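Long-range contact in methyltransferase (Streptococcus mutans, PDB 2B78), which is a putative S-adenosylmethionine-dependent methyltransferase that binds S-adenosyl-L-homocysteine and may bind RNA: residues A[279-293]-A[316-330]. Numbering follows the deposited sequence.
Sequences ARRHHLTYDIIIIDP and QGLEILSENGLIIAS
Two neighbouring parallel strands of the Rossmann-like methyltransferase sheet, 288-291 and 325-330, run side by side here at 9°, Ile288 level with Leu326 and Ile291 with Ala329. Ile289 and Ile291 each give N-H to one residue of the second strand and take one back at O, the Ile291 N to Ile328 O bond being almost straight at 174°. Alternate side chains pack on the two faces. On one, Ile290 and Ile328 lie alongside each other, pointing the same way, CG1 of Ile290 4.0 Å from CD1 of Ile328. On the other, Ile289 sets CG1 against Leu321 CD1 at 3.5 Å and reaches Ile320 CG1 with CD1. The Ile320 branches divide the work: CG1, wedged between backbone N and carbonyl carbon (chi1 58°), faces Ile289, while CG2 meets Ala279 CB at 3.7 Å. Just beyond the first strand, Asp292 OD1 takes a short 2.5 Å hydrogen bond from Ser330 OG, which comes from above the carboxylate plane. At the helix ends Arg280 NH1 bonds Gln316 OE1 at 3.1 Å; OE1 lies at the guanidinium edge, in its plane, though NH1 stands above the amide carbonyl plane, and two waters also bridge this pair. A beta-alpha-beta crossover through helix 306-319 links the strands; this helix packs on the Ile289 and Ile291 face, helix 272-281 meets Ile320 through Phe276, and strands 215-219 and 379-384 continue the sheet on either side.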
ATOM      1  N   ALA A 279     -14.587  25.020   4.961  1.00 12.01           N
ATOM      2  CA  ALA A 279     -14.432  25.432   3.573  1.00 13.16           C
ATOM      3  C   ALA A 279     -15.720  26.049   3.035  1.00 13.16           C
ATOM      4  O   ALA A 279     -15.693  27.054   2.315  1.00 12.18           O
ATOM      5  CB  ALA A 279     -14.032  24.230   2.735  1.00 13.21           C
ATOM      6  N   ARG A 280     -16.847  25.434   3.375  1.00 13.06           N
ATOM      7  CA  ARG A 280     -18.140  25.948   2.938  1.00 15.07           C
ATOM      8  C   ARG A 280     -18.357  27.321   3.566  1.00 15.56           C
ATOM      9  O   ARG A 280     -18.768  28.273   2.894  1.00 14.67           O
ATOM     10  CB  ARG A 280     -19.263  24.996   3.357  1.00 14.46           C
ATOM     11  CG  ARG A 280     -19.234  23.638   2.665  1.00 15.29           C
ATOM     12  CD  ARG A 280     -20.561  22.913   2.861  1.00 14.92           C
ATOM     13  NE  ARG A 280     -20.782  22.470   4.238  1.00 11.91           N
ATOM     14  CZ  ARG A 280     -20.354  21.310   4.728  1.00 12.37           C
ATOM     15  NH1 ARG A 280     -19.677  20.470   3.956  1.00 12.61           N
ATOM     16  NH2 ARG A 280     -20.618  20.977   5.988  1.00 11.89           N
ATOM     17  N   ARG A 281     -18.061  27.413   4.860  1.00 16.87           N
ATOM     18  CA  ARG A 281     -18.210  28.652   5.616  1.00 17.94           C
ATOM     19  C   ARG A 281     -17.381  29.812   5.068  1.00 18.01           C
ATOM     20  O   ARG A 281     -17.853  30.956   5.016  1.00 18.86           O
ATOM     21  CB  ARG A 281     -17.839  28.393   7.080  1.00 20.26           C
ATOM     22  CG  ARG A 281     -17.738  29.645   7.956  1.00 23.98           C
ATOM     23  CD  ARG A 281     -17.324  29.275   9.378  1.00 27.86           C
ATOM     24  NE  ARG A 281     -18.256  28.328   9.998  1.00 34.18           N
ATOM     25  CZ  ARG A 281     -17.988  27.049  10.280  1.00 35.33           C
ATOM     26  NH1 ARG A 281     -16.795  26.514  10.011  1.00 34.60           N
ATOM     27  NH2 ARG A 281     -18.930  26.291  10.831  1.00 34.64           N
ATOM     28  N   HIS A 282     -16.155  29.519   4.642  1.00 16.98           N
ATOM     29  CA  HIS A 282     -15.257  30.545   4.118  1.00 16.40           C
ATOM     30  C   HIS A 282     -15.146  30.608   2.595  1.00 15.72           C
ATOM     31  O   HIS A 282     -14.265  31.292   2.045  1.00 14.26           O
ATOM     32  CB  HIS A 282     -13.880  30.365   4.759  1.00 16.82           C
ATOM     33  CG  HIS A 282     -13.888  30.592   6.239  1.00 15.91           C
ATOM     34  ND1 HIS A 282     -14.006  31.848   6.796  1.00 16.24           N
ATOM     35  CD2 HIS A 282     -13.847  29.721   7.276  1.00 17.25           C
ATOM     36  CE1 HIS A 282     -14.040  31.741   8.112  1.00 16.28           C
ATOM     37  NE2 HIS A 282     -13.946  30.461   8.431  1.00 17.42           N
ATOM     38  N   HIS A 283     -16.057  29.910   1.923  1.00 15.97           N
ATOM     39  CA  HIS A 283     -16.115  29.880   0.461  1.00 16.70           C
ATOM     40  C   HIS A 283     -14.809  29.453  -0.186  1.00 15.57           C
ATOM     41  O   HIS A 283     -14.404  30.007  -1.213  1.00 15.99           O
ATOM     42  CB  HIS A 283     -16.520  31.256  -0.075  1.00 19.00           C
ATOM     43  CG  HIS A 283     -17.922  31.650   0.279  1.00 20.56           C
ATOM     44  ND1 HIS A 283     -18.394  32.937   0.131  1.00 20.02           N
ATOM     45  CD2 HIS A 283     -18.954  30.924   0.769  1.00 21.39           C
ATOM     46  CE1 HIS A 283     -19.657  32.986   0.518  1.00 21.59           C
ATOM     47  NE2 HIS A 283     -20.022  31.777   0.909  1.00 21.10           N
ATOM     48  N   LEU A 284     -14.160  28.458   0.401  1.00 14.70           N
ATOM     49  CA  LEU A 284     -12.900  27.965  -0.131  1.00 14.85           C
ATOM     50  C   LEU A 284     -13.130  26.889  -1.195  1.00 15.42           C
ATOM     51  O   LEU A 284     -13.745  25.861  -0.914  1.00 16.22           O
ATOM     52  CB  LEU A 284     -12.047  27.395   1.001  1.00 12.87           C
ATOM     53  CG  LEU A 284     -11.754  28.322   2.177  1.00 12.86           C
ATOM     54  CD1 LEU A 284     -10.931  27.576   3.229  1.00 11.93           C
ATOM     55  CD2 LEU A 284     -11.023  29.559   1.675  1.00 10.78           C
ATOM     56  N   THR A 285     -12.641  27.130  -2.412  1.00 15.64           N
ATOM     57  CA  THR A 285     -12.772  26.157  -3.498  1.00 14.92           C
ATOM     58  C   THR A 285     -11.413  25.825  -4.088  1.00 15.51           C
ATOM     59  O   THR A 285     -10.498  26.656  -4.106  1.00 15.75           O
ATOM     60  CB  THR A 285     -13.701  26.651  -4.638  1.00 13.48           C
ATOM     61  OG1 THR A 285     -13.253  27.921  -5.116  1.00 12.97           O
ATOM     62  CG2 THR A 285     -15.137  26.764  -4.138  1.00 16.25           C
ATOM     63  N   TYR A 286     -11.288  24.604  -4.585  1.00 16.15           N
ATOM     64  CA  TYR A 286     -10.035  24.132  -5.147  1.00 15.44           C
ATOM     65  C   TYR A 286     -10.243  23.504  -6.525  1.00 16.04           C
ATOM     66  O   TYR A 286     -11.300  22.924  -6.795  1.00 16.17           O
ATOM     67  CB  TYR A 286      -9.442  23.098  -4.199  1.00 15.76           C
ATOM     68  CG  TYR A 286      -9.120  23.637  -2.826  1.00 14.74           C
ATOM     69  CD1 TYR A 286      -7.845  24.100  -2.530  1.00 14.70           C
ATOM     70  CD2 TYR A 286     -10.093  23.684  -1.820  1.00 14.80           C
ATOM     71  CE1 TYR A 286      -7.531  24.593  -1.268  1.00 15.49           C
ATOM     72  CE2 TYR A 286      -9.790  24.182  -0.550  1.00 15.11           C
ATOM     73  CZ  TYR A 286      -8.507  24.632  -0.286  1.00 15.23           C
ATOM     74  OH  TYR A 286      -8.180  25.115   0.958  1.00 18.81           O
ATOM     75  N   ASP A 287      -9.229  23.615  -7.384  1.00 15.36           N
ATOM     76  CA  ASP A 287      -9.280  23.059  -8.736  1.00 15.02           C
ATOM     77  C   ASP A 287      -9.158  21.544  -8.742  1.00 14.60           C
ATOM     78  O   ASP A 287      -9.725  20.860  -9.602  1.00 15.94           O
ATOM     79  CB  ASP A 287      -8.147  23.632  -9.595  1.00 13.71           C
ATOM     80  CG  ASP A 287      -8.246  25.130  -9.763  1.00 14.49           C
ATOM     81  OD1 ASP A 287      -9.379  25.625  -9.923  1.00 12.28           O
ATOM     82  OD2 ASP A 287      -7.196  25.807  -9.747  1.00 12.21           O
ATOM     83  N   ILE A 288      -8.397  21.030  -7.783  1.00 13.36           N
ATOM     84  CA  ILE A 288      -8.144  19.607  -7.671  1.00 11.17           C
ATOM     85  C   ILE A 288      -8.236  19.185  -6.210  1.00 10.88           C
ATOM     86  O   ILE A 288      -7.630  19.813  -5.349  1.00  9.98           O
ATOM     87  CB  ILE A 288      -6.724  19.286  -8.194  1.00 12.06           C
ATOM     88  CG1 ILE A 288      -6.592  19.753  -9.647  1.00 12.34           C
ATOM     89  CG2 ILE A 288      -6.432  17.792  -8.074  1.00 10.70           C
ATOM     90  CD1 ILE A 288      -5.162  19.660 -10.192  1.00 13.01           C
ATOM     91  N   ILE A 289      -8.999  18.129  -5.938  1.00 11.58           N
ATOM     92  CA  ILE A 289      -9.146  17.616  -4.580  1.00 11.31           C
ATOM     93  C   ILE A 289      -8.701  16.162  -4.553  1.00 12.38           C
ATOM     94  O   ILE A 289      -9.204  15.325  -5.307  1.00 12.05           O
ATOM     95  CB  ILE A 289     -10.610  17.716  -4.078  1.00 11.54           C
ATOM     96  CG1 ILE A 289     -11.038  19.188  -4.012  1.00 10.83           C
ATOM     97  CG2 ILE A 289     -10.729  17.097  -2.688  1.00 11.18           C
ATOM     98  CD1 ILE A 289     -12.483  19.382  -3.604  1.00 11.33           C
ATOM     99  N   ILE A 290      -7.722  15.871  -3.704  1.00 12.88           N
ATOM    100  CA  ILE A 290      -7.218  14.515  -3.583  1.00 12.70           C
ATOM    101  C   ILE A 290      -7.810  13.954  -2.308  1.00 12.66           C
ATOM    102  O   ILE A 290      -7.767  14.603  -1.267  1.00 13.56           O
ATOM    103  CB  ILE A 290      -5.684  14.503  -3.495  1.00 13.02           C
ATOM    104  CG1 ILE A 290      -5.100  15.124  -4.772  1.00 11.27           C
ATOM    105  CG2 ILE A 290      -5.189  13.077  -3.272  1.00 13.10           C
ATOM    106  CD1 ILE A 290      -3.590  15.299  -4.764  1.00 10.94           C
ATOM    107  N   ILE A 291      -8.384  12.763  -2.401  1.00 11.79           N
ATOM    108  CA  ILE A 291      -9.008  12.115  -1.256  1.00 11.54           C
ATOM    109  C   ILE A 291      -8.339  10.753  -1.083  1.00 13.69           C
ATOM    110  O   ILE A 291      -8.380   9.913  -1.988  1.00 12.79           O
ATOM    111  CB  ILE A 291     -10.522  11.952  -1.517  1.00 12.60           C
ATOM    112  CG1 ILE A 291     -11.102  13.296  -1.969  1.00 11.66           C
ATOM    113  CG2 ILE A 291     -11.225  11.442  -0.262  1.00  9.61           C
ATOM    114  CD1 ILE A 291     -12.560  13.250  -2.380  1.00 12.87           C
ATOM    115  N   ASP A 292      -7.724  10.531   0.075  1.00 14.09           N
ATOM    116  CA  ASP A 292      -7.024   9.276   0.315  1.00 15.17           C
ATOM    117  C   ASP A 292      -7.048   8.874   1.789  1.00 15.76           C
ATOM    118  O   ASP A 292      -6.022   8.907   2.470  1.00 16.88           O
ATOM    119  CB  ASP A 292      -5.580   9.421  -0.183  1.00 15.72           C
ATOM    120  CG  ASP A 292      -4.789   8.133  -0.094  1.00 16.57           C
ATOM    121  OD1 ASP A 292      -5.337   7.069  -0.445  1.00 15.92           O
ATOM    122  OD2 ASP A 292      -3.607   8.195   0.314  1.00 19.78           O
ATOM    123  N   PRO A 293      -8.226   8.485   2.302  1.00 16.66           N
ATOM    124  CA  PRO A 293      -8.378   8.077   3.704  1.00 18.47           C
ATOM    125  C   PRO A 293      -7.532   6.849   4.038  1.00 20.16           C
ATOM    126  O   PRO A 293      -7.429   5.922   3.240  1.00 21.99           O
ATOM    127  CB  PRO A 293      -9.880   7.814   3.826  1.00 17.38           C
ATOM    128  CG  PRO A 293     -10.258   7.392   2.444  1.00 15.31           C
ATOM    129  CD  PRO A 293      -9.506   8.371   1.584  1.00 15.78           C
ATOM    130  N   GLN A 316     -19.260  15.938  -0.414  1.00 10.79           N
ATOM    131  CA  GLN A 316     -18.816  17.181   0.185  1.00 11.01           C
ATOM    132  C   GLN A 316     -17.638  17.812  -0.554  1.00 10.98           C
ATOM    133  O   GLN A 316     -17.517  19.036  -0.606  1.00 10.77           O
ATOM    134  CB  GLN A 316     -18.516  16.944   1.664  1.00 10.63           C
ATOM    135  CG  GLN A 316     -19.799  16.623   2.440  1.00 10.64           C
ATOM    136  CD  GLN A 316     -19.612  16.641   3.943  1.00 13.38           C
ATOM    137  OE1 GLN A 316     -18.906  17.498   4.481  1.00 11.90           O
ATOM    138  NE2 GLN A 316     -20.263  15.706   4.634  1.00 12.95           N
ATOM    139  N   GLY A 317     -16.787  16.983  -1.147  1.00 11.98           N
ATOM    140  CA  GLY A 317     -15.670  17.512  -1.909  1.00 12.68           C
ATOM    141  C   GLY A 317     -16.178  18.274  -3.121  1.00 13.41           C
ATOM    142  O   GLY A 317     -15.659  19.339  -3.471  1.00 13.51           O
ATOM    143  N   LEU A 318     -17.205  17.730  -3.772  1.00 15.09           N
ATOM    144  CA  LEU A 318     -17.788  18.367  -4.943  1.00 15.78           C
ATOM    145  C   LEU A 318     -18.325  19.752  -4.624  1.00 17.00           C
ATOM    146  O   LEU A 318     -18.342  20.625  -5.490  1.00 18.47           O
ATOM    147  CB  LEU A 318     -18.914  17.503  -5.510  1.00 14.85           C
ATOM    148  CG  LEU A 318     -18.430  16.260  -6.252  1.00 16.10           C
ATOM    149  CD1 LEU A 318     -19.597  15.349  -6.578  1.00 14.25           C
ATOM    150  CD2 LEU A 318     -17.718  16.693  -7.517  1.00 15.50           C
ATOM    151  N   GLU A 319     -18.743  19.956  -3.376  1.00 18.21           N
ATOM    152  CA  GLU A 319     -19.290  21.241  -2.947  1.00 18.52           C
ATOM    153  C   GLU A 319     -18.243  22.349  -2.896  1.00 17.67           C
ATOM    154  O   GLU A 319     -18.585  23.531  -2.959  1.00 18.37           O
ATOM    155  CB  GLU A 319     -19.946  21.113  -1.568  1.00 18.70           C
ATOM    156  CG  GLU A 319     -21.131  20.155  -1.502  1.00 21.14           C
ATOM    157  CD  GLU A 319     -21.766  20.148  -0.128  1.00 21.81           C
ATOM    158  OE1 GLU A 319     -22.266  21.213   0.298  1.00 25.29           O
ATOM    159  OE2 GLU A 319     -21.761  19.090   0.530  1.00 23.27           O
ATOM    160  N   ILE A 320     -16.974  21.974  -2.763  1.00 16.88           N
ATOM    161  CA  ILE A 320     -15.901  22.961  -2.724  1.00 17.04           C
ATOM    162  C   ILE A 320     -14.909  22.780  -3.880  1.00 18.31           C
ATOM    163  O   ILE A 320     -13.764  23.217  -3.799  1.00 18.57           O
ATOM    164  CB  ILE A 320     -15.137  22.926  -1.373  1.00 17.47           C
ATOM    165  CG1 ILE A 320     -14.560  21.530  -1.118  1.00 17.39           C
ATOM    166  CG2 ILE A 320     -16.077  23.328  -0.235  1.00 17.59           C
ATOM    167  CD1 ILE A 320     -13.689  21.437   0.144  1.00 14.43           C
ATOM    168  N   LEU A 321     -15.361  22.156  -4.968  1.00 18.67           N
ATOM    169  CA  LEU A 321     -14.512  21.935  -6.142  1.00 18.97           C
ATOM    170  C   LEU A 321     -14.816  22.959  -7.232  1.00 19.11           C
ATOM    171  O   LEU A 321     -15.979  23.184  -7.577  1.00 19.35           O
ATOM    172  CB  LEU A 321     -14.747  20.530  -6.703  1.00 19.30           C
ATOM    173  CG  LEU A 321     -13.810  20.066  -7.813  1.00 17.96           C
ATOM    174  CD1 LEU A 321     -12.455  19.723  -7.203  1.00 17.48           C
ATOM    175  CD2 LEU A 321     -14.406  18.839  -8.504  1.00 18.63           C
ATOM    176  N   SER A 322     -13.773  23.567  -7.788  1.00 20.10           N
ATOM    177  CA  SER A 322     -13.938  24.573  -8.837  1.00 21.12           C
ATOM    178  C   SER A 322     -14.627  24.019 -10.075  1.00 22.29           C
ATOM    179  O   SER A 322     -14.732  22.804 -10.260  1.00 23.03           O
ATOM    180  CB  SER A 322     -12.577  25.126  -9.260  1.00 21.14           C
ATOM    181  OG  SER A 322     -11.857  25.628  -8.152  1.00 24.09           O
ATOM    182  N   GLU A 323     -15.093  24.923 -10.927  1.00 22.80           N
ATOM    183  CA  GLU A 323     -15.729  24.526 -12.174  1.00 24.30           C
ATOM    184  C   GLU A 323     -14.630  23.833 -12.984  1.00 22.82           C
ATOM    185  O   GLU A 323     -13.474  24.246 -12.939  1.00 21.10           O
ATOM    186  CB  GLU A 323     -16.244  25.771 -12.905  1.00 26.55           C
ATOM    187  CG  GLU A 323     -16.971  25.492 -14.201  1.00 30.70           C
ATOM    188  CD  GLU A 323     -17.583  26.750 -14.807  1.00 33.16           C
ATOM    189  OE1 GLU A 323     -17.985  26.702 -15.989  1.00 34.07           O
ATOM    190  OE2 GLU A 323     -17.664  27.783 -14.104  1.00 33.10           O
ATOM    191  N   ASN A 324     -14.984  22.761 -13.688  1.00 21.43           N
ATOM    192  CA  ASN A 324     -14.021  22.010 -14.495  1.00 21.63           C
ATOM    193  C   ASN A 324     -12.881  21.424 -13.661  1.00 21.99           C
ATOM    194  O   ASN A 324     -11.788  21.174 -14.176  1.00 22.34           O
ATOM    195  CB  ASN A 324     -13.433  22.898 -15.597  1.00 20.90           C
ATOM    196  CG  ASN A 324     -14.466  23.311 -16.624  1.00 20.50           C
ATOM    197  OD1 ASN A 324     -15.234  22.480 -17.113  1.00 21.26           O
ATOM    198  ND2 ASN A 324     -14.484  24.591 -16.966  1.00 19.36           N
ATOM    199  N   GLY A 325     -13.143  21.193 -12.379  1.00 20.33           N
ATOM    200  CA  GLY A 325     -12.122  20.647 -11.501  1.00 19.16           C
ATOM    201  C   GLY A 325     -11.945  19.143 -11.596  1.00 18.07           C
ATOM    202  O   GLY A 325     -12.669  18.456 -12.323  1.00 18.81           O
ATOM    203  N   LEU A 326     -10.973  18.625 -10.851  1.00 16.86           N
ATOM    204  CA  LEU A 326     -10.694  17.191 -10.845  1.00 15.42           C
ATOM    205  C   LEU A 326     -10.678  16.622  -9.439  1.00 15.10           C
ATOM    206  O   LEU A 326     -10.340  17.312  -8.476  1.00 15.14           O
ATOM    207  CB  LEU A 326      -9.335  16.907 -11.484  1.00 15.83           C
ATOM    208  CG  LEU A 326      -9.173  17.323 -12.941  1.00 16.34           C
ATOM    209  CD1 LEU A 326      -7.720  17.666 -13.215  1.00 15.24           C
ATOM    210  CD2 LEU A 326      -9.685  16.205 -13.843  1.00 16.52           C
ATOM    211  N   ILE A 327     -11.058  15.357  -9.331  1.00 14.02           N
ATOM    212  CA  ILE A 327     -11.037  14.655  -8.064  1.00 13.05           C
ATOM    213  C   ILE A 327     -10.169  13.428  -8.282  1.00 14.02           C
ATOM    214  O   ILE A 327     -10.318  12.717  -9.279  1.00 14.68           O
ATOM    215  CB  ILE A 327     -12.439  14.183  -7.626  1.00 13.01           C
ATOM    216  CG1 ILE A 327     -13.325  15.386  -7.300  1.00 15.84           C
ATOM    217  CG2 ILE A 327     -12.330  13.287  -6.400  1.00 11.52           C
ATOM    218  CD1 ILE A 327     -14.637  15.005  -6.642  1.00 17.02           C
ATOM    219  N   ILE A 328      -9.239  13.200  -7.366  1.00 13.94           N
ATOM    220  CA  ILE A 328      -8.380  12.026  -7.434  1.00 13.71           C
ATOM    221  C   ILE A 328      -8.822  11.232  -6.210  1.00 13.49           C
ATOM    222  O   ILE A 328      -8.476  11.570  -5.081  1.00 13.11           O
ATOM    223  CB  ILE A 328      -6.898  12.417  -7.331  1.00 13.12           C
ATOM    224  CG1 ILE A 328      -6.514  13.232  -8.564  1.00 13.99           C
ATOM    225  CG2 ILE A 328      -6.012  11.167  -7.237  1.00 14.63           C
ATOM    226  CD1 ILE A 328      -5.082  13.722  -8.571  1.00 17.04           C
ATOM    227  N   ALA A 329      -9.650  10.216  -6.445  1.00 13.34           N
ATOM    228  CA  ALA A 329     -10.180   9.375  -5.372  1.00 11.53           C
ATOM    229  C   ALA A 329      -9.340   8.124  -5.218  1.00 11.14           C
ATOM    230  O   ALA A 329      -9.339   7.238  -6.088  1.00 10.94           O
ATOM    231  CB  ALA A 329     -11.638   8.989  -5.668  1.00 10.51           C
ATOM    232  N   SER A 330      -8.645   8.050  -4.088  1.00 11.65           N
ATOM    233  CA  SER A 330      -7.765   6.940  -3.787  1.00 12.39           C
ATOM    234  C   SER A 330      -8.186   6.144  -2.555  1.00 12.95           C
ATOM    235  O   SER A 330      -8.844   6.660  -1.647  1.00 13.61           O
ATOM    236  CB  SER A 330      -6.339   7.470  -3.599  1.00 10.78           C
ATOM    237  OG  SER A 330      -5.523   6.537  -2.927  1.00  9.28           O
TER
HETATM  238  O   HOH W   1     -18.953  18.808   6.798  1.00 20.68           O
HETATM  239  O   HOH W   2     -18.050  20.709   1.565  1.00 25.31           O
HETATM  240  O   HOH W   3      -8.871  21.409 -12.284  1.00 30.86           O